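Local coordinates for protein pyridoxal 5'-phosphate synthase subunit PdxT (Thermus thermophilus, PDB 2YWD) that probably hydrolyses glutamine to glutamate and ammonia, which is passed to the PdxS subunit for the synthesis of pyridoxal 5'-phosphate, at residues 74-79 against 183-188; 101-106 against 161-166; 124-129 against 149-154. All coordinates share one frame; numbering follows the deposited sequence.

Interaction 1: 74-79 against 183-188; sequences SLALFG and RYFLEL
Phe185 lays its ring against the backbone and side chains of Ala76 and Phe78, joining helix 180-189 to strand 76-80 of the central sheet in this class I glutamine amidotransferase fold. Strand and helix run nearly antiparallel, their axes 8.8 Å apart at closest approach. With CG anti to the backbone N (chi1 172°), the Phe185 ring reaches out from the helix until Phe78 CB sits almost exactly over one face, 3.4 Å from the ring centroid, a CH-pi contact. The ring also meets the strand's carbonyls: Ala76 O lies at the edge, near the plane, 3.6 Å from Phe185 CZ, and Leu77 O comes obliquely within 3.4 Å of Phe185 CE1. Phe78 also has its CG anti to the backbone N, which swings its ring beyond that of Phe185; the two planes stand at 47°, and the Phe78 ring continues toward Pro173 and Ser169. This places its side chain about 7 Å from that of Glu174, a predicted member of the charge relay, while the strand leads toward the predicted nucleophile Cys81. Ala76 CB lies 3.7 Å from Phe185 CE1 and 4.1 Å from Leu188 CD1.

Interaction 2: 101-106 against 161-166; sequences GVLEAW and VRQGKV
Gln163 spans the gap to the 101-106 backbone with both ends of its amide, and this grip is the tight part of the contact. The Gln163 chain is extended, with CG anti to the backbone N (chi1 174°), and this carries the amide across to the other segment. NE2 donates to Val102 O at 3.0 Å, approaching from above the carbonyl plane, whereas OE1 accepts a nearly straight bond from Glu104 N at 2.9 Å. Since one end donates and the other accepts, the pair fixes which way round the amide lies. Beside it, Leu103 CD1 rests 3.7 Å from Gln163 CB. A leucine in place of Gln163 would probably leave Val102 O and Glu104 N without these partners and the start of strand 103-108 less firmly held.

The remaining apolar contacts are looser. Leu103 CD2 meets Val161 CG2 at 4.1 Å, the two side chains crossing obliquely, and Val102 and Val166 approach tip to tip, CG1 to CG2. Both Leu103 and Val166 also touch Leu87 of helix 82-87. On the solvent side, Glu104 is exposed; its CB passes 3.4 Å from Gln163 OE1, and its carboxylate makes a long, weak ion pair with Lys89.

Gln163 also opens the type II' beta turn that ends at Val166, with Gly164 at a positive phi. The contact is therefore that of a tight beta hairpin, joining strands 157-163 and 166-169 of the central sheet, clamped by a side-chain amide to the start of strand 103-108 in the three-stranded sheet.

Interaction 3: 124-129 against 149-154; sequences EVEGLG and EVLARL
The carboxylates of Glu126 and Glu149 meet oxygen to oxygen across the outer end of the contact, with their planes turned 77° apart, Glu126 OE1 lying 3.2 Å from Glu149 OE2. Both are acceptors and both residues are exposed, so the pair is a contact of like charges that may raise the proton affinity of one of them. Each chain is extended with its CG anti to the backbone N (chi1 180° for Glu126), which sends the two acid groups out from their backbones to meet nearly at right angles. Glu126 OE1 also touches Leu151 CD2. The other flat group, the guanidinium of Arg153, has Val150 CG1 over one face, offset toward the rim, and donates through NH1 to Asp156 O.

The backbones meet where a beta hairpin, strands 118-125 and 129-136, docks beside strand 149-154, the outermost strand at this end of the central sheet. Leu128 and Gly129 together face Val125 in a classic beta bulge at the hairpin's end; Leu151 and Ala152 form a second one opposite Leu160. One direct hydrogen bond crosses, Glu126 N to Leu151 O at 2.8 Å, and the same oxygen receives a CA-H...O contact from Val125 CA. Further along, the strands part enough to admit water. One molecule accepts from Arg153 N at 2.8 Å and donates to Glu124 O; another accepts from Glu124 N and donates to Arg153 O. Alongside these polar links, Val125 CG2 packs 4.0 Å from Ala152 CB, and both side chains lie against Leu160.

Interaction 1 is the most buried of the three and has no hydrogen bond across its segments; the Phe185 ring packs on side chains and backbone carbonyls. Interactions 2 and 3 are only partly buried and mix apolar packing with polar bonds: a side-chain amide on backbone in interaction 2, backbone and water bridges in interaction 3. All three reach the same central sheet and adjoin one another. Leu77 N probably donates to Lys165 O, joining strand 76-80 to the turn of interaction 2, and Arg162 O probably accepts from Glu149 N at the outer strand of interaction 3. Tyr184, on the helix of interaction 1, reaches both Arg162 and Leu151.

Interaction 1: 74-79 against 183-188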
# COMPACT_ATOMS: atom_id res chain seq x y z
N SER A 74 -1.68 -8.54 14.44
CA SER A 74 -1.22 -7.43 15.27
C SER A 74 -0.63 -6.27 14.45
O SER A 74 0.02 -5.39 15.01
CB SER A 74 -0.17 -7.92 16.26
OG SER A 74 0.97 -8.41 15.58
N LEU A 75 -0.85 -6.27 13.15
CA LEU A 75 -0.32 -5.21 12.30
C LEU A 75 -1.11 -5.03 11.01
O LEU A 75 -1.25 -5.96 10.22
CB LEU A 75 1.15 -5.49 11.95
CG LEU A 75 1.86 -4.41 11.13
CD1 LEU A 75 1.92 -3.12 11.94
CD2 LEU A 75 3.26 -4.88 10.76
N ALA A 76 -1.63 -3.82 10.81
CA ALA A 76 -2.39 -3.50 9.60
C ALA A 76 -1.42 -2.92 8.58
O ALA A 76 -0.47 -2.22 8.95
CB ALA A 76 -3.48 -2.49 9.92
N LEU A 77 -1.67 -3.20 7.31
CA LEU A 77 -0.81 -2.73 6.22
C LEU A 77 -1.58 -1.96 5.16
O LEU A 77 -2.71 -2.31 4.82
CB LEU A 77 -0.14 -3.92 5.54
CG LEU A 77 0.69 -4.87 6.39
CD1 LEU A 77 1.18 -6.02 5.53
CD2 LEU A 77 1.86 -4.11 7.01
N PHE A 78 -0.95 -0.92 4.64
CA PHE A 78 -1.53 -0.10 3.58
C PHE A 78 -0.40 0.10 2.57
O PHE A 78 0.59 0.76 2.87
CB PHE A 78 -2.00 1.26 4.12
CG PHE A 78 -2.68 2.14 3.09
CD1 PHE A 78 -3.10 1.63 1.87
CD2 PHE A 78 -2.91 3.49 3.36
CE1 PHE A 78 -3.75 2.44 0.93
CE2 PHE A 78 -3.57 4.31 2.43
CZ PHE A 78 -3.98 3.78 1.22
N GLY A 79 -0.54 -0.51 1.40
CA GLY A 79 0.48 -0.38 0.37
C GLY A 79 -0.04 0.47 -0.77
O GLY A 79 -1.15 0.25 -1.25
N ARG A 183 -7.10 8.06 7.10
CA ARG A 183 -7.89 7.90 8.33
C ARG A 183 -8.67 6.58 8.26
O ARG A 183 -8.78 5.86 9.25
CB ARG A 183 -8.86 9.08 8.51
CG ARG A 183 -9.83 8.92 9.69
CD ARG A 183 -9.10 8.72 11.02
NE ARG A 183 -8.51 9.96 11.52
CZ ARG A 183 -7.67 10.02 12.55
NH1 ARG A 183 -7.31 8.91 13.18
NH2 ARG A 183 -7.20 11.19 12.96
N TYR A 184 -9.21 6.27 7.08
CA TYR A 184 -9.95 5.03 6.88
C TYR A 184 -9.04 3.86 7.28
O TYR A 184 -9.47 2.92 7.96
CB TYR A 184 -10.35 4.90 5.41
CG TYR A 184 -10.98 3.57 5.04
CD1 TYR A 184 -12.32 3.29 5.34
CD2 TYR A 184 -10.23 2.58 4.41
CE1 TYR A 184 -12.89 2.06 5.03
CE2 TYR A 184 -10.79 1.34 4.10
CZ TYR A 184 -12.12 1.09 4.40
OH TYR A 184 -12.67 -0.13 4.09
N PHE A 185 -7.79 3.93 6.85
CA PHE A 185 -6.81 2.90 7.17
C PHE A 185 -6.52 2.82 8.67
O PHE A 185 -6.50 1.73 9.25
CB PHE A 185 -5.50 3.15 6.40
CG PHE A 185 -4.37 2.23 6.81
CD1 PHE A 185 -4.53 0.85 6.78
CD2 PHE A 185 -3.15 2.76 7.24
CE1 PHE A 185 -3.49 0.00 7.18
CE2 PHE A 185 -2.11 1.92 7.64
CZ PHE A 185 -2.28 0.54 7.61
N LEU A 186 -6.30 3.97 9.30
CA LEU A 186 -6.02 3.98 10.73
C LEU A 186 -7.19 3.43 11.53
O LEU A 186 -7.00 2.75 12.54
CB LEU A 186 -5.69 5.40 11.20
CG LEU A 186 -4.45 6.03 10.57
CD1 LEU A 186 -4.10 7.31 11.32
CD2 LEU A 186 -3.28 5.05 10.61
N GLU A 187 -8.40 3.71 11.07
CA GLU A 187 -9.60 3.23 11.75
C GLU A 187 -9.65 1.70 11.71
O GLU A 187 -9.94 1.05 12.71
CB GLU A 187 -10.86 3.82 11.11
CG GLU A 187 -11.06 5.31 11.38
CD GLU A 187 -11.61 5.60 12.77
OE1 GLU A 187 -12.80 5.30 13.00
OE2 GLU A 187 -10.86 6.12 13.63
N LEU A 188 -9.37 1.12 10.54
CA LEU A 188 -9.41 -0.33 10.43
C LEU A 188 -8.24 -0.98 11.18
O LEU A 188 -8.30 -2.15 11.55
CB LEU A 188 -9.41 -0.75 8.95
CG LEU A 188 -8.15 -0.66 8.08
CD1 LEU A 188 -7.22 -1.83 8.38
CD2 LEU A 188 -8.56 -0.70 6.61

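Interaction 2: 101-106 against 161-166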
# COMPACT_ATOMS: atom_id res chain seq x y z
N GLY A 101 3.74 -10.70 -0.30
CA GLY A 101 2.80 -11.64 -0.89
C GLY A 101 1.63 -12.13 -0.06
O GLY A 101 1.16 -13.25 -0.27
N VAL A 102 1.14 -11.32 0.87
CA VAL A 102 0.02 -11.73 1.70
C VAL A 102 -1.33 -11.46 1.04
O VAL A 102 -2.31 -12.17 1.29
CB VAL A 102 0.06 -11.02 3.08
CG1 VAL A 102 -0.09 -9.51 2.90
CG2 VAL A 102 -1.03 -11.56 3.99
N LEU A 103 -1.38 -10.45 0.18
CA LEU A 103 -2.62 -10.10 -0.51
C LEU A 103 -2.91 -11.06 -1.66
O LEU A 103 -2.08 -11.23 -2.56
CB LEU A 103 -2.53 -8.66 -1.04
CG LEU A 103 -3.72 -8.14 -1.85
CD1 LEU A 103 -4.93 -8.03 -0.94
CD2 LEU A 103 -3.36 -6.79 -2.45
N GLU A 104 -4.09 -11.69 -1.63
CA GLU A 104 -4.48 -12.62 -2.69
C GLU A 104 -4.82 -11.84 -3.95
O GLU A 104 -5.99 -11.58 -4.23
CB GLU A 104 -5.69 -13.45 -2.26
CG GLU A 104 -5.41 -14.47 -1.17
CD GLU A 104 -4.40 -15.52 -1.60
OE1 GLU A 104 -4.41 -15.93 -2.78
OE2 GLU A 104 -3.60 -15.95 -0.74
N ALA A 105 -3.80 -11.48 -4.71
CA ALA A 105 -4.02 -10.73 -5.93
C ALA A 105 -2.88 -10.92 -6.92
O ALA A 105 -1.76 -11.25 -6.53
CB ALA A 105 -4.17 -9.25 -5.60
N TRP A 106 -3.19 -10.73 -8.20
CA TRP A 106 -2.21 -10.82 -9.28
C TRP A 106 -2.06 -9.38 -9.73
O TRP A 106 -3.02 -8.77 -10.19
CB TRP A 106 -2.76 -11.65 -10.44
CG TRP A 106 -2.63 -13.13 -10.27
CD1 TRP A 106 -2.82 -13.85 -9.13
CD2 TRP A 106 -2.31 -14.08 -11.30
NE1 TRP A 106 -2.64 -15.20 -9.38
CE2 TRP A 106 -2.33 -15.36 -10.70
CE3 TRP A 106 -2.01 -13.97 -12.66
CZ2 TRP A 106 -2.06 -16.52 -11.43
CZ3 TRP A 106 -1.75 -15.13 -13.39
CH2 TRP A 106 -1.78 -16.39 -12.77
N VAL A 161 -8.26 -2.04 -2.99
CA VAL A 161 -8.78 -3.31 -2.51
C VAL A 161 -8.41 -3.56 -1.06
O VAL A 161 -7.42 -3.02 -0.56
CB VAL A 161 -8.25 -4.48 -3.36
CG1 VAL A 161 -8.63 -4.28 -4.82
CG2 VAL A 161 -6.74 -4.60 -3.21
N ARG A 162 -9.20 -4.38 -0.39
CA ARG A 162 -8.97 -4.70 1.01
C ARG A 162 -9.15 -6.18 1.31
O ARG A 162 -10.05 -6.83 0.78
CB ARG A 162 -9.92 -3.88 1.89
CG ARG A 162 -9.86 -4.25 3.37
CD ARG A 162 -10.79 -3.38 4.22
NE ARG A 162 -10.79 -3.81 5.62
CZ ARG A 162 -11.45 -3.20 6.60
NH1 ARG A 162 -12.18 -2.13 6.35
NH2 ARG A 162 -11.38 -3.68 7.83
N GLN A 163 -8.26 -6.71 2.14
CA GLN A 163 -8.31 -8.09 2.57
C GLN A 163 -8.00 -8.06 4.06
O GLN A 163 -6.84 -8.04 4.45
CB GLN A 163 -7.25 -8.92 1.84
CG GLN A 163 -7.13 -10.34 2.33
CD GLN A 163 -5.98 -11.08 1.68
OE1 GLN A 163 -6.02 -11.40 0.49
NE2 GLN A 163 -4.94 -11.36 2.46
N GLY A 164 -9.05 -8.05 4.87
CA GLY A 164 -8.85 -8.00 6.31
C GLY A 164 -8.21 -6.68 6.69
O GLY A 164 -8.76 -5.61 6.41
N LYS A 165 -7.05 -6.74 7.33
CA LYS A 165 -6.35 -5.52 7.74
C LYS A 165 -5.27 -5.10 6.75
O LYS A 165 -4.36 -4.35 7.09
CB LYS A 165 -5.76 -5.71 9.14
CG LYS A 165 -6.82 -5.66 10.23
CD LYS A 165 -6.22 -5.83 11.61
CE LYS A 165 -7.23 -5.50 12.70
NZ LYS A 165 -8.48 -6.31 12.58
N VAL A 166 -5.38 -5.60 5.52
CA VAL A 166 -4.43 -5.27 4.46
C VAL A 166 -5.17 -4.45 3.41
O VAL A 166 -6.18 -4.89 2.86
CB VAL A 166 -3.88 -6.54 3.77
CG1 VAL A 166 -2.94 -6.16 2.63
CG2 VAL A 166 -3.13 -7.39 4.79

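Interaction 3: 124-129 against 149-154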
# COMPACT_ATOMS: atom_id res chain seq x y z
N GLU A 124 -14.78 6.82 -6.75
CA GLU A 124 -15.82 6.62 -5.76
C GLU A 124 -15.36 5.50 -4.84
O GLU A 124 -15.24 4.35 -5.26
CB GLU A 124 -17.14 6.24 -6.43
CG GLU A 124 -17.90 7.44 -6.95
CD GLU A 124 -18.14 8.47 -5.87
OE1 GLU A 124 -18.73 8.11 -4.82
OE2 GLU A 124 -17.74 9.64 -6.05
N VAL A 125 -15.08 5.85 -3.58
CA VAL A 125 -14.62 4.89 -2.60
C VAL A 125 -15.75 4.48 -1.67
O VAL A 125 -16.40 5.33 -1.05
CB VAL A 125 -13.46 5.48 -1.76
CG1 VAL A 125 -12.98 4.46 -0.74
CG2 VAL A 125 -12.32 5.89 -2.68
N GLU A 126 -15.99 3.18 -1.57
CA GLU A 126 -17.06 2.67 -0.72
C GLU A 126 -16.89 3.12 0.72
O GLU A 126 -15.82 2.95 1.32
CB GLU A 126 -17.09 1.14 -0.78
CG GLU A 126 -18.18 0.51 0.08
CD GLU A 126 -18.12 -1.00 0.07
OE1 GLU A 126 -17.05 -1.57 0.39
OE2 GLU A 126 -19.15 -1.63 -0.25
N GLY A 127 -17.94 3.72 1.27
CA GLY A 127 -17.91 4.18 2.64
C GLY A 127 -17.27 5.55 2.81
O GLY A 127 -17.68 6.33 3.67
N LEU A 128 -16.27 5.84 1.99
CA LEU A 128 -15.57 7.11 2.08
C LEU A 128 -16.21 8.20 1.23
O LEU A 128 -16.47 9.30 1.72
CB LEU A 128 -14.11 6.91 1.66
CG LEU A 128 -13.13 8.03 2.01
CD1 LEU A 128 -13.14 8.26 3.52
CD2 LEU A 128 -11.73 7.66 1.54
N GLY A 129 -16.46 7.90 -0.04
CA GLY A 129 -17.05 8.88 -0.93
C GLY A 129 -16.10 9.18 -2.08
O GLY A 129 -15.26 8.35 -2.42
N GLU A 149 -11.96 -7.62 -1.08
CA GLU A 149 -13.03 -6.66 -1.31
C GLU A 149 -12.55 -5.49 -2.17
O GLU A 149 -11.47 -4.95 -1.96
CB GLU A 149 -13.55 -6.16 0.04
CG GLU A 149 -14.57 -5.04 -0.04
CD GLU A 149 -15.17 -4.72 1.32
OE1 GLU A 149 -14.40 -4.62 2.30
OE2 GLU A 149 -16.41 -4.55 1.40
N VAL A 150 -13.36 -5.10 -3.16
CA VAL A 150 -13.01 -3.97 -4.02
C VAL A 150 -13.70 -2.74 -3.46
O VAL A 150 -14.93 -2.66 -3.45
CB VAL A 150 -13.47 -4.20 -5.48
CG1 VAL A 150 -13.15 -2.97 -6.32
CG2 VAL A 150 -12.79 -5.43 -6.05
N LEU A 151 -12.92 -1.77 -2.99
CA LEU A 151 -13.47 -0.55 -2.42
C LEU A 151 -13.59 0.60 -3.42
O LEU A 151 -14.31 1.56 -3.17
CB LEU A 151 -12.60 -0.10 -1.24
CG LEU A 151 -12.48 -1.11 -0.09
CD1 LEU A 151 -11.50 -0.58 0.95
CD2 LEU A 151 -13.85 -1.34 0.53
N ALA A 152 -12.90 0.49 -4.55
CA ALA A 152 -12.95 1.53 -5.56
C ALA A 152 -12.49 1.01 -6.92
O ALA A 152 -11.60 0.16 -7.00
CB ALA A 152 -12.09 2.73 -5.15
N ARG A 153 -13.09 1.54 -7.98
CA ARG A 153 -12.75 1.15 -9.34
C ARG A 153 -12.61 2.36 -10.25
O ARG A 153 -13.20 3.40 -10.01
CB ARG A 153 -13.86 0.27 -9.94
CG ARG A 153 -14.15 -1.02 -9.20
CD ARG A 153 -15.44 -1.66 -9.74
NE ARG A 153 -15.84 -2.83 -8.96
CZ ARG A 153 -15.48 -4.08 -9.25
NH1 ARG A 153 -14.71 -4.35 -10.30
NH2 ARG A 153 -15.90 -5.07 -8.46
N LEU A 154 -11.80 2.20 -11.29
CA LEU A 154 -11.65 3.23 -12.30
C LEU A 154 -12.43 2.55 -13.42
O LEU A 154 -11.91 1.65 -14.07
CB LEU A 154 -10.19 3.42 -12.71
CG LEU A 154 -10.00 4.36 -13.90
CD1 LEU A 154 -10.78 5.66 -13.69
CD2 LEU A 154 -8.52 4.66 -14.08
O HOH W 1 -15.48 2.98 -7.56
O HOH W 2 -14.90 5.47 -9.21